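PDB 4IYK: uncharacterized protein from Bacteroides uniformis, which is of unknown function but probably binds carbohydrate, with a transthyretin-like N-terminal domain followed by an E-set, immunoglobulin-like C-terminal domain. Local coordinates for residues D33-N38 / G150-L155; K102-I107 / A129-V134; L141-D146 / Y197-G202. All blocks are in the same frame, centred on the assembly; numbering follows the deposited sequence. Where two conformers were deposited one is given.

Contact 1 (D33-N38 / G150-L155); sequences DMENGN and GNNVKL
Asn152 puts both ends of its carboxamide to use against the loop 33-38, and the direct side-chain hydrogen bonds of this contact centre on it. Its ND2 donates to Glu35 OE1 over 2.8 Å; the acceptor lies in the plane of the amide, and the carboxylate answers with its anti lone pair, the two planes standing 87° apart. Its OD1 accepts from Asn36 ND2 at 2.9 Å in a nearly straight bond that reaches the oxygen from above the carbonyl plane. Asparagine suits the place because one short, flat group can give to an acid and take from an amide at once. Its first torsion (chi1 -168°) sets CG opposite the backbone N and carries the carboxamide out to the facing loop.

Charge against backbone N-H is the second kind of interaction. Asp33 OD1 accepts a weak hydrogen bond of 3.2 Å from Asn152 N. The same oxygen lies 3.3 Å from Gly150 CA, where the lack of a side chain permits so close an approach. The other oxygen, OD2, is hydrogen-bonded to the hydroxyl of Tyr217, so both oxygens of this buried carboxylate have a partner, though the bond at OD1 is weak.

Water supplies the third kind. One molecule accepts from both Glu35 N and Asn152 ND2, while a second donates to Asn36 O and accepts from Asn151 ND2. The two loops thus meet through polar groups and two waters, with little apolar contact between them.

The loop 33-38 runs between strands 15-23 and 40-44 of the N-terminal domain, whereas 150-155 follows strand 135-144 of the C-terminal one; Asn151 and Lys154 pack on Phe142 of that strand, and Val153 and Leu155 on Phe144.

Contact 2 (K102-I107 / A129-V134); sequences KVIPYI and AGKQEV. With EDO (1,2-ethanediol), chain I.
Gly130 packs against Pro105 and Tyr106, in the link between strands 95-103 and 107-117, where strand 120-129 gives way to a type I beta turn, Lys131 to Val134, on the way to strand 135-144 of the E-set domain. The tight part lies here. Ile107 and Ala129 form an antiparallel, non-hydrogen-bonded pair with their CA atoms 4.7 Å apart, and beside it Gly130 N donates to Tyr106 O over 2.7 Å. The bond is short and fairly straight at nitrogen (165°), yet the donor stands 50° out of the carbonyl plane. Gly130 CA also makes a CA-H...O contact of 3.2 Å with Pro105 O, in just the direction a beta carbon would take, which explains why a residue without a side chain sits there.

Val134 closes the inner end of the turn. Its CG1, set opposite the backbone N (chi1 -177°), lies 3.5 Å from Tyr106 O and 4.1 Å from Ile107 CG1, so the branched end of the valine packs around the carbonyl that Gly130 N is bonded to. Ala205 of strand 196-206 lies against Val134, Tyr106 and Ile107, extending this apolar patch into the domain. The Tyr106 ring turns away from the turn to meet Tyr83 edge-to-face.

Toward solvent the packing thins. Lys131 is exposed and extended, and its charged end makes a cation-pi contact with Tyr83. Farther along, an ethanediol, probably from the crystallisation liquor, donates through O1 to Lys102 O. Between these lies Ile104, whose two branches divide the work: CG2 rests 3.6 Å from Gly130 O, while CD1 touches Lys131 CE at 4.1 Å, the two side chains crossing at about a right angle.

Contact 3 (L141-D146 / Y197-G202); sequences LFAFSD and YYFRIG
The Tyr198 ring has the carbonyl carbon of Asp146 over one face, with Tyr198 CD1 3.4 Å from Asp146 C, while Phe144 O lies at its edge and also at that of the Tyr197 ring. Asp146 CG lies at the edge of the Phe144 ring, in its plane, its OD1 hydrogen-bonded to Trp148 N. The Phe142 ring has Arg200 O and the CA of Gly202 at its edge; the glycine, lacking a beta carbon, lets the ring lie alongside the strand, CE2 4.0 Å from that CA. These groups flank an antiparallel pair of strands, 135-144 and 196-206, in the beta sandwich of the E-set domain.

Four backbone hydrogen bonds tie the strands, two at the pair Phe142-Arg200 and two at Phe144-Tyr198. The bond from Tyr198 N to Phe144 O is almost straight at its hydrogen (177°). The pair Ala143-Phe199 between them is non-hydrogen-bonded and has its CA atoms 4.6 Å apart, near enough for CA-H...O contacts, Phe199 CA to Phe142 O at 3.2 Å among them.

Phe142, Phe144, Tyr198 and Arg200 share one face. Arg200 leads away from the neighbouring strand to reach the backbone oxygens of Ser32 and Val149 through NH1, and it makes a cation-pi contact with Tyr217; a long, charged chain can thus bridge the domains.

Leu141, Ala143, Phe199 and Ile201 face the other way, toward strands 107-117 and 120-129, and apolar residues suit this buried side. Leu141 holds CG opposite its backbone N (chi1 -179°), which swings CD1 across to Phe199 CB and Ile201 CG1. Small Ala143 admits the aromatic ring beside it: its CB sits 3.7 Å from Phe199 CE1.

Contact 3 is the core element, two strands of one domain joined by regular backbone hydrogen bonds with apolar side chains behind them. Contact 1 joins loops of the two domains, whereas contact 2 lies where the chain passes from one to the other; both are only partly buried. Their chemistry differs: contact 1 relies on carboxamides, carboxylates and water, contact 2 on a single backbone bond and small apolar groups. Contacts 1 and 3 share strand 135-144, whose following loop forms one side of contact 1, and they touch, Leu155 N lying 3.0 Å from Ala143 O in a probable hydrogen bond. Contact 2 stands apart, its centre about 20 Å from that of contact 1 and 23 Å from that of contact 3.

Contact 1 (D33-N38 / G150-L155)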
loop_
_atom_site.group_PDB
_atom_site.type_symbol
_atom_site.label_atom_id
_atom_site.label_comp_id
_atom_site.label_asym_id
_atom_site.label_seq_id
_atom_site.Cartn_x
_atom_site.Cartn_y
_atom_site.Cartn_z
ATOM N N ASP A 33 3.658 1.925 -0.045
ATOM C CA ASP A 33 4.728 2.594 0.688
ATOM C C ASP A 33 5.360 3.564 -0.291
ATOM O O ASP A 33 5.604 3.152 -1.420
ATOM C CB ASP A 33 5.772 1.587 1.230
ATOM C CG ASP A 33 5.224 0.600 2.227
ATOM O OD1 ASP A 33 5.229 0.919 3.436
ATOM O OD2 ASP A 33 4.886 -0.533 1.813
HETATM N N MSE A 34 5.607 4.840 0.091
HETATM C CA MSE A 34 6.215 5.820 -0.845
HETATM C C MSE A 34 7.565 5.322 -1.370
HETATM O O MSE A 34 7.859 5.429 -2.565
HETATM C CB MSE A 34 6.388 7.217 -0.203
HETATM C CG MSE A 34 6.553 8.291 -1.259
HETATM SE SE MSE A 34 6.172 10.064 -0.591
HETATM C CE MSE A 34 5.948 10.947 -2.275
ATOM N N GLU A 35 8.366 4.753 -0.468
ATOM C CA GLU A 35 9.651 4.158 -0.808
ATOM C C GLU A 35 9.480 2.637 -0.784
ATOM O O GLU A 35 8.870 2.131 0.150
ATOM C CB GLU A 35 10.710 4.622 0.193
ATOM C CG GLU A 35 12.062 3.972 0.005
ATOM C CD GLU A 35 13.061 4.318 1.089
ATOM O OE1 GLU A 35 12.842 3.942 2.265
ATOM O OE2 GLU A 35 14.079 4.960 0.752
ATOM N N ASN A 36 9.985 1.917 -1.812
ATOM C CA ASN A 36 9.919 0.452 -1.917
ATOM C C ASN A 36 8.461 -0.038 -2.018
ATOM O O ASN A 36 8.087 -1.057 -1.441
ATOM C CB ASN A 36 10.679 -0.233 -0.740
ATOM C CG ASN A 36 12.156 0.030 -0.796
ATOM O OD1 ASN A 36 12.777 -0.113 -1.839
ATOM N ND2 ASN A 36 12.730 0.524 0.292
ATOM N N GLY A 37 7.672 0.692 -2.791
ATOM C CA GLY A 37 6.276 0.376 -3.033
ATOM C C GLY A 37 5.951 0.717 -4.461
ATOM O O GLY A 37 6.797 0.544 -5.342
ATOM N N ASN A 38 4.737 1.226 -4.692
ATOM C CA ASN A 38 4.267 1.640 -6.009
ATOM C C ASN A 38 5.026 2.852 -6.497
ATOM O O ASN A 38 5.507 3.654 -5.697
ATOM C CB ASN A 38 2.752 1.954 -5.973
ATOM C CG ASN A 38 1.859 0.749 -5.786
ATOM O OD1 ASN A 38 2.246 -0.392 -6.082
ATOM N ND2 ASN A 38 0.609 0.986 -5.321
ATOM N N GLY A 150 4.146 1.128 7.396
ATOM C CA GLY A 150 3.991 0.121 6.350
ATOM C C GLY A 150 5.132 -0.871 6.426
ATOM O O GLY A 150 5.953 -0.797 7.346
ATOM N N ASN A 151 5.218 -1.784 5.450
ATOM C CA ASN A 151 6.321 -2.717 5.353
ATOM C C ASN A 151 7.658 -1.978 5.265
ATOM O O ASN A 151 8.670 -2.516 5.714
ATOM C CB ASN A 151 6.170 -3.644 4.123
ATOM C CG ASN A 151 7.243 -4.705 4.056
ATOM O OD1 ASN A 151 7.330 -5.558 4.944
ATOM N ND2 ASN A 151 8.103 -4.663 3.015
ATOM N N ASN A 152 7.663 -0.743 4.711
ATOM C CA ASN A 152 8.920 0.003 4.576
ATOM C C ASN A 152 9.265 0.870 5.823
ATOM O O ASN A 152 10.423 1.272 5.974
ATOM C CB ASN A 152 8.881 0.892 3.311
ATOM C CG ASN A 152 10.240 1.452 2.968
ATOM O OD1 ASN A 152 11.188 0.699 2.796
ATOM N ND2 ASN A 152 10.397 2.777 3.033
ATOM N N VAL A 153 8.265 1.190 6.675
ATOM C CA VAL A 153 8.400 2.071 7.863
ATOM C C VAL A 153 7.704 1.357 9.042
ATOM O O VAL A 153 6.485 1.427 9.181
ATOM C CB VAL A 153 7.806 3.490 7.561
ATOM C CG1 VAL A 153 7.970 4.432 8.747
ATOM C CG2 VAL A 153 8.447 4.103 6.306
ATOM N N LYS A 154 8.472 0.560 9.797
ATOM C CA LYS A 154 7.886 -0.278 10.838
ATOM C C LYS A 154 8.822 -0.509 12.003
ATOM O O LYS A 154 10.053 -0.443 11.861
ATOM C CB LYS A 154 7.495 -1.647 10.231
ATOM C CG LYS A 154 8.690 -2.424 9.670
ATOM C CD LYS A 154 8.279 -3.672 8.902
ATOM C CE LYS A 154 9.527 -4.305 8.299
ATOM N NZ LYS A 154 9.282 -5.703 7.900
ATOM N N LEU A 155 8.212 -0.820 13.158
ATOM C CA LEU A 155 8.899 -1.165 14.391
ATOM C C LEU A 155 9.090 -2.674 14.431
ATOM O O LEU A 155 8.322 -3.410 13.830
ATOM C CB LEU A 155 8.078 -0.686 15.605
ATOM C CG LEU A 155 7.891 0.826 15.715
ATOM C CD1 LEU A 155 6.763 1.161 16.702
ATOM C CD2 LEU A 155 9.220 1.517 16.106
HETATM O O HOH W 1 8.051 4.607 2.591
HETATM O O HOH W 2 8.515 -2.234 1.194
#

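Contact 2 (K102-I107 / A129-V134)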
loop_
_atom_site.group_PDB
_atom_site.type_symbol
_atom_site.label_atom_id
_atom_site.label_comp_id
_atom_site.label_asym_id
_atom_site.label_seq_id
_atom_site.Cartn_x
_atom_site.Cartn_y
_atom_site.Cartn_z
ATOM N N LYS A 102 -6.617 3.884 -12.657
ATOM C CA LYS A 102 -7.521 2.783 -12.272
ATOM C C LYS A 102 -6.749 1.462 -12.357
ATOM O O LYS A 102 -6.181 1.142 -13.398
ATOM C CB LYS A 102 -8.772 2.747 -13.173
ATOM C CG LYS A 102 -9.471 4.100 -13.348
ATOM C CD LYS A 102 -10.549 4.368 -12.316
ATOM C CE LYS A 102 -11.423 5.548 -12.702
ATOM N NZ LYS A 102 -12.327 5.244 -13.853
ATOM N N VAL A 103 -6.685 0.719 -11.249
ATOM C CA VAL A 103 -5.841 -0.478 -11.156
ATOM C C VAL A 103 -6.598 -1.675 -10.554
ATOM O O VAL A 103 -7.681 -1.518 -9.982
ATOM C CB VAL A 103 -4.559 -0.141 -10.310
ATOM C CG1 VAL A 103 -3.895 1.160 -10.764
ATOM C CG2 VAL A 103 -4.843 -0.101 -8.800
ATOM N N ILE A 104 -6.000 -2.860 -10.676
ATOM C CA ILE A 104 -6.505 -4.100 -10.088
ATOM C C ILE A 104 -5.504 -4.474 -9.014
ATOM O O ILE A 104 -4.424 -4.967 -9.379
ATOM C CB ILE A 104 -6.722 -5.268 -11.123
ATOM C CG1 ILE A 104 -7.759 -4.896 -12.200
ATOM C CG2 ILE A 104 -7.093 -6.595 -10.402
ATOM C CD1 ILE A 104 -7.715 -5.808 -13.476
ATOM N N PRO A 105 -5.801 -4.221 -7.701
ATOM C CA PRO A 105 -4.851 -4.638 -6.651
ATOM C C PRO A 105 -4.768 -6.155 -6.604
ATOM O O PRO A 105 -5.733 -6.819 -7.007
ATOM C CB PRO A 105 -5.464 -4.075 -5.362
ATOM C CG PRO A 105 -6.914 -3.968 -5.633
ATOM C CD PRO A 105 -7.062 -3.700 -7.122
ATOM N N TYR A 106 -3.648 -6.721 -6.138
ATOM C CA TYR A 106 -3.579 -8.183 -6.039
ATOM C C TYR A 106 -4.543 -8.672 -4.967
ATOM O O TYR A 106 -5.221 -9.676 -5.141
ATOM C CB TYR A 106 -2.137 -8.638 -5.737
ATOM C CG TYR A 106 -1.143 -8.226 -6.800
ATOM C CD1 TYR A 106 -1.375 -8.510 -8.148
ATOM C CD2 TYR A 106 0.036 -7.567 -6.464
ATOM C CE1 TYR A 106 -0.475 -8.120 -9.134
ATOM C CE2 TYR A 106 0.948 -7.173 -7.443
ATOM C CZ TYR A 106 0.685 -7.453 -8.780
ATOM O OH TYR A 106 1.566 -7.073 -9.762
ATOM N N ILE A 107 -4.630 -7.921 -3.867
ATOM C CA ILE A 107 -5.480 -8.220 -2.722
ATOM C C ILE A 107 -6.195 -6.952 -2.246
ATOM O O ILE A 107 -5.570 -5.893 -2.148
ATOM C CB ILE A 107 -4.609 -8.827 -1.558
ATOM C CG1 ILE A 107 -4.015 -10.207 -1.951
ATOM C CG2 ILE A 107 -5.395 -8.892 -0.213
ATOM C CD1 ILE A 107 -3.038 -10.765 -0.967
ATOM N N ALA A 129 -9.304 -11.525 -3.399
ATOM C CA ALA A 129 -8.295 -11.587 -4.453
ATOM C C ALA A 129 -8.697 -10.679 -5.625
ATOM O O ALA A 129 -9.879 -10.647 -5.987
ATOM C CB ALA A 129 -8.128 -13.022 -4.929
ATOM N N GLY A 130 -7.714 -9.959 -6.191
ATOM C CA GLY A 130 -7.884 -9.098 -7.362
ATOM C C GLY A 130 -8.258 -9.905 -8.591
ATOM O O GLY A 130 -9.080 -9.469 -9.398
ATOM N N LYS A 131 -7.653 -11.099 -8.722
ATOM C CA LYS A 131 -7.926 -12.118 -9.747
ATOM C C LYS A 131 -7.935 -13.492 -9.054
ATOM O O LYS A 131 -7.317 -13.618 -7.993
ATOM C CB LYS A 131 -6.921 -12.071 -10.919
ATOM C CG LYS A 131 -7.083 -10.843 -11.811
ATOM C CD LYS A 131 -6.139 -10.902 -12.988
ATOM C CE LYS A 131 -6.041 -9.559 -13.657
ATOM N NZ LYS A 131 -5.062 -9.566 -14.772
ATOM N N GLN A 132 -8.625 -14.511 -9.644
ATOM C CA GLN A 132 -8.750 -15.857 -9.068
ATOM C C GLN A 132 -7.398 -16.531 -8.832
ATOM O O GLN A 132 -7.245 -17.255 -7.850
ATOM C CB GLN A 132 -9.623 -16.755 -9.957
ATOM C CG GLN A 132 -11.122 -16.582 -9.711
ATOM C CD GLN A 132 -11.983 -17.600 -10.435
ATOM O OE1 GLN A 132 -11.712 -18.011 -11.574
ATOM N NE2 GLN A 132 -13.080 -17.985 -9.801
ATOM N N GLU A 133 -6.417 -16.286 -9.717
ATOM C CA GLU A 133 -5.060 -16.853 -9.658
ATOM C C GLU A 133 -4.245 -16.394 -8.446
ATOM O O GLU A 133 -3.261 -17.063 -8.102
ATOM C CB GLU A 133 -4.273 -16.543 -10.957
ATOM C CG GLU A 133 -4.183 -15.056 -11.296
ATOM C CD GLU A 133 -3.157 -14.629 -12.333
ATOM O OE1 GLU A 133 -3.028 -15.327 -13.366
ATOM O OE2 GLU A 133 -2.509 -13.575 -12.127
ATOM N N VAL A 134 -4.629 -15.256 -7.800
ATOM C CA VAL A 134 -3.896 -14.687 -6.667
ATOM C C VAL A 134 -4.000 -15.551 -5.417
ATOM O O VAL A 134 -5.102 -15.911 -5.008
ATOM C CB VAL A 134 -4.329 -13.227 -6.322
ATOM C CG1 VAL A 134 -3.482 -12.661 -5.192
ATOM C CG2 VAL A 134 -4.261 -12.322 -7.545
HETATM C C1 EDO I . -5.928 2.660 -16.905
HETATM O O1 EDO I . -6.433 1.500 -16.244
HETATM C C2 EDO I . -5.744 3.823 -15.889
HETATM O O2 EDO I . -5.176 4.920 -16.556
#

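Contact 3 (L141-D146 / Y197-G202)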
loop_
_atom_site.group_PDB
_atom_site.type_symbol
_atom_site.label_atom_id
_atom_site.label_comp_id
_atom_site.label_asym_id
_atom_site.label_seq_id
_atom_site.Cartn_x
_atom_site.Cartn_y
_atom_site.Cartn_z
ATOM N N LEU A 141 0.392 -6.885 10.822
ATOM C CA LEU A 141 -0.093 -5.678 11.459
ATOM C C LEU A 141 1.123 -4.800 11.705
ATOM O O LEU A 141 1.884 -5.033 12.650
ATOM C CB LEU A 141 -0.894 -5.971 12.759
ATOM C CG LEU A 141 -1.472 -4.746 13.502
ATOM C CD1 LEU A 141 -2.409 -3.913 12.594
ATOM C CD2 LEU A 141 -2.217 -5.180 14.782
ATOM N N PHE A 142 1.355 -3.830 10.798
ATOM C CA PHE A 142 2.499 -2.931 10.932
ATOM C C PHE A 142 2.206 -1.852 11.941
ATOM O O PHE A 142 1.074 -1.388 12.034
ATOM C CB PHE A 142 2.901 -2.318 9.580
ATOM C CG PHE A 142 3.315 -3.356 8.565
ATOM C CD1 PHE A 142 4.592 -3.923 8.603
ATOM C CD2 PHE A 142 2.410 -3.816 7.604
ATOM C CE1 PHE A 142 4.979 -4.877 7.649
ATOM C CE2 PHE A 142 2.797 -4.776 6.654
ATOM C CZ PHE A 142 4.071 -5.316 6.698
ATOM N N ALA A 143 3.234 -1.433 12.680
ATOM C CA ALA A 143 3.133 -0.347 13.654
ATOM C C ALA A 143 4.281 0.665 13.512
ATOM O O ALA A 143 5.437 0.272 13.296
ATOM C CB ALA A 143 3.125 -0.922 15.074
ATOM N N PHE A 144 3.975 1.974 13.673
ATOM C CA PHE A 144 5.001 3.030 13.686
ATOM C C PHE A 144 4.524 4.269 14.469
ATOM O O PHE A 144 3.327 4.444 14.679
ATOM C CB PHE A 144 5.470 3.434 12.267
ATOM C CG PHE A 144 6.895 3.941 12.280
ATOM C CD1 PHE A 144 7.960 3.074 12.549
ATOM C CD2 PHE A 144 7.173 5.289 12.065
ATOM C CE1 PHE A 144 9.277 3.544 12.557
ATOM C CE2 PHE A 144 8.491 5.765 12.097
ATOM C CZ PHE A 144 9.533 4.899 12.359
ATOM N N SER A 145 5.459 5.151 14.832
ATOM C CA SER A 145 5.172 6.394 15.585
ATOM C C SER A 145 4.587 7.514 14.668
ATOM O O SER A 145 4.318 8.606 15.149
ATOM C CB SER A 145 6.421 6.897 16.308
ATOM O OG SER A 145 7.467 7.065 15.365
ATOM N N ASP A 146 4.407 7.250 13.378
ATOM C CA ASP A 146 3.807 8.239 12.462
ATOM C C ASP A 146 2.949 7.487 11.400
ATOM O O ASP A 146 2.965 6.245 11.321
ATOM C CB ASP A 146 4.853 9.236 11.850
ATOM C CG ASP A 146 5.847 8.662 10.844
ATOM O OD1 ASP A 146 5.456 7.779 10.047
ATOM O OD2 ASP A 146 7.007 9.073 10.868
ATOM N N TYR A 197 0.290 5.983 18.169
ATOM C CA TYR A 197 0.872 5.066 17.198
ATOM C C TYR A 197 -0.134 4.765 16.091
ATOM O O TYR A 197 -1.361 4.810 16.301
ATOM C CB TYR A 197 1.372 3.761 17.863
ATOM C CG TYR A 197 2.576 4.036 18.731
ATOM C CD1 TYR A 197 3.862 4.096 18.182
ATOM C CD2 TYR A 197 2.427 4.373 20.074
ATOM C CE1 TYR A 197 4.968 4.437 18.967
ATOM C CE2 TYR A 197 3.532 4.658 20.876
ATOM C CZ TYR A 197 4.797 4.701 20.315
ATOM O OH TYR A 197 5.867 5.042 21.107
ATOM N N TYR A 198 0.419 4.504 14.902
ATOM C CA TYR A 198 -0.319 4.220 13.691
ATOM C C TYR A 198 -0.129 2.743 13.336
ATOM O O TYR A 198 1.002 2.233 13.344
ATOM C CB TYR A 198 0.150 5.160 12.582
ATOM C CG TYR A 198 -0.151 6.624 12.879
ATOM C CD1 TYR A 198 0.583 7.331 13.834
ATOM C CD2 TYR A 198 -1.191 7.291 12.231
ATOM C CE1 TYR A 198 0.332 8.677 14.091
ATOM C CE2 TYR A 198 -1.439 8.649 12.469
ATOM C CZ TYR A 198 -0.684 9.331 13.410
ATOM O OH TYR A 198 -0.953 10.652 13.691
ATOM N N PHE A 199 -1.258 2.049 13.150
ATOM C CA PHE A 199 -1.307 0.610 12.866
ATOM C C PHE A 199 -1.884 0.415 11.482
ATOM O O PHE A 199 -2.792 1.150 11.071
ATOM C CB PHE A 199 -2.125 -0.139 13.943
ATOM C CG PHE A 199 -1.539 0.003 15.326
ATOM C CD1 PHE A 199 -0.584 -0.902 15.793
ATOM C CD2 PHE A 199 -1.872 1.087 16.131
ATOM C CE1 PHE A 199 0.008 -0.733 17.054
ATOM C CE2 PHE A 199 -1.290 1.247 17.395
ATOM C CZ PHE A 199 -0.345 0.345 17.844
ATOM N N ARG A 200 -1.318 -0.521 10.739
ATOM C CA ARG A 200 -1.756 -0.751 9.364
ATOM C C ARG A 200 -1.716 -2.224 9.007
ATOM O O ARG A 200 -0.660 -2.869 9.053
ATOM C CB ARG A 200 -0.879 0.062 8.396
ATOM C CG ARG A 200 -1.482 0.286 7.003
ATOM C CD ARG A 200 -0.430 0.948 6.126
ATOM N NE ARG A 200 -0.978 1.503 4.880
ATOM C CZ ARG A 200 -0.235 1.955 3.871
ATOM N NH1 ARG A 200 1.082 1.932 3.951
ATOM N NH2 ARG A 200 -0.809 2.437 2.781
ATOM N N ILE A 201 -2.879 -2.765 8.650
ATOM C CA ILE A 201 -2.980 -4.155 8.193
ATOM C C ILE A 201 -2.387 -4.214 6.784
ATOM O O ILE A 201 -2.803 -3.424 5.942
ATOM C CB ILE A 201 -4.457 -4.645 8.162
ATOM C CG1 ILE A 201 -5.086 -4.656 9.557
ATOM C CG2 ILE A 201 -4.580 -6.049 7.452
ATOM C CD1 ILE A 201 -6.636 -4.546 9.545
ATOM N N GLY A 202 -1.478 -5.156 6.552
ATOM C CA GLY A 202 -0.894 -5.432 5.250
ATOM C C GLY A 202 -1.102 -6.883 4.826
ATOM O O GLY A 202 -1.134 -7.787 5.667
#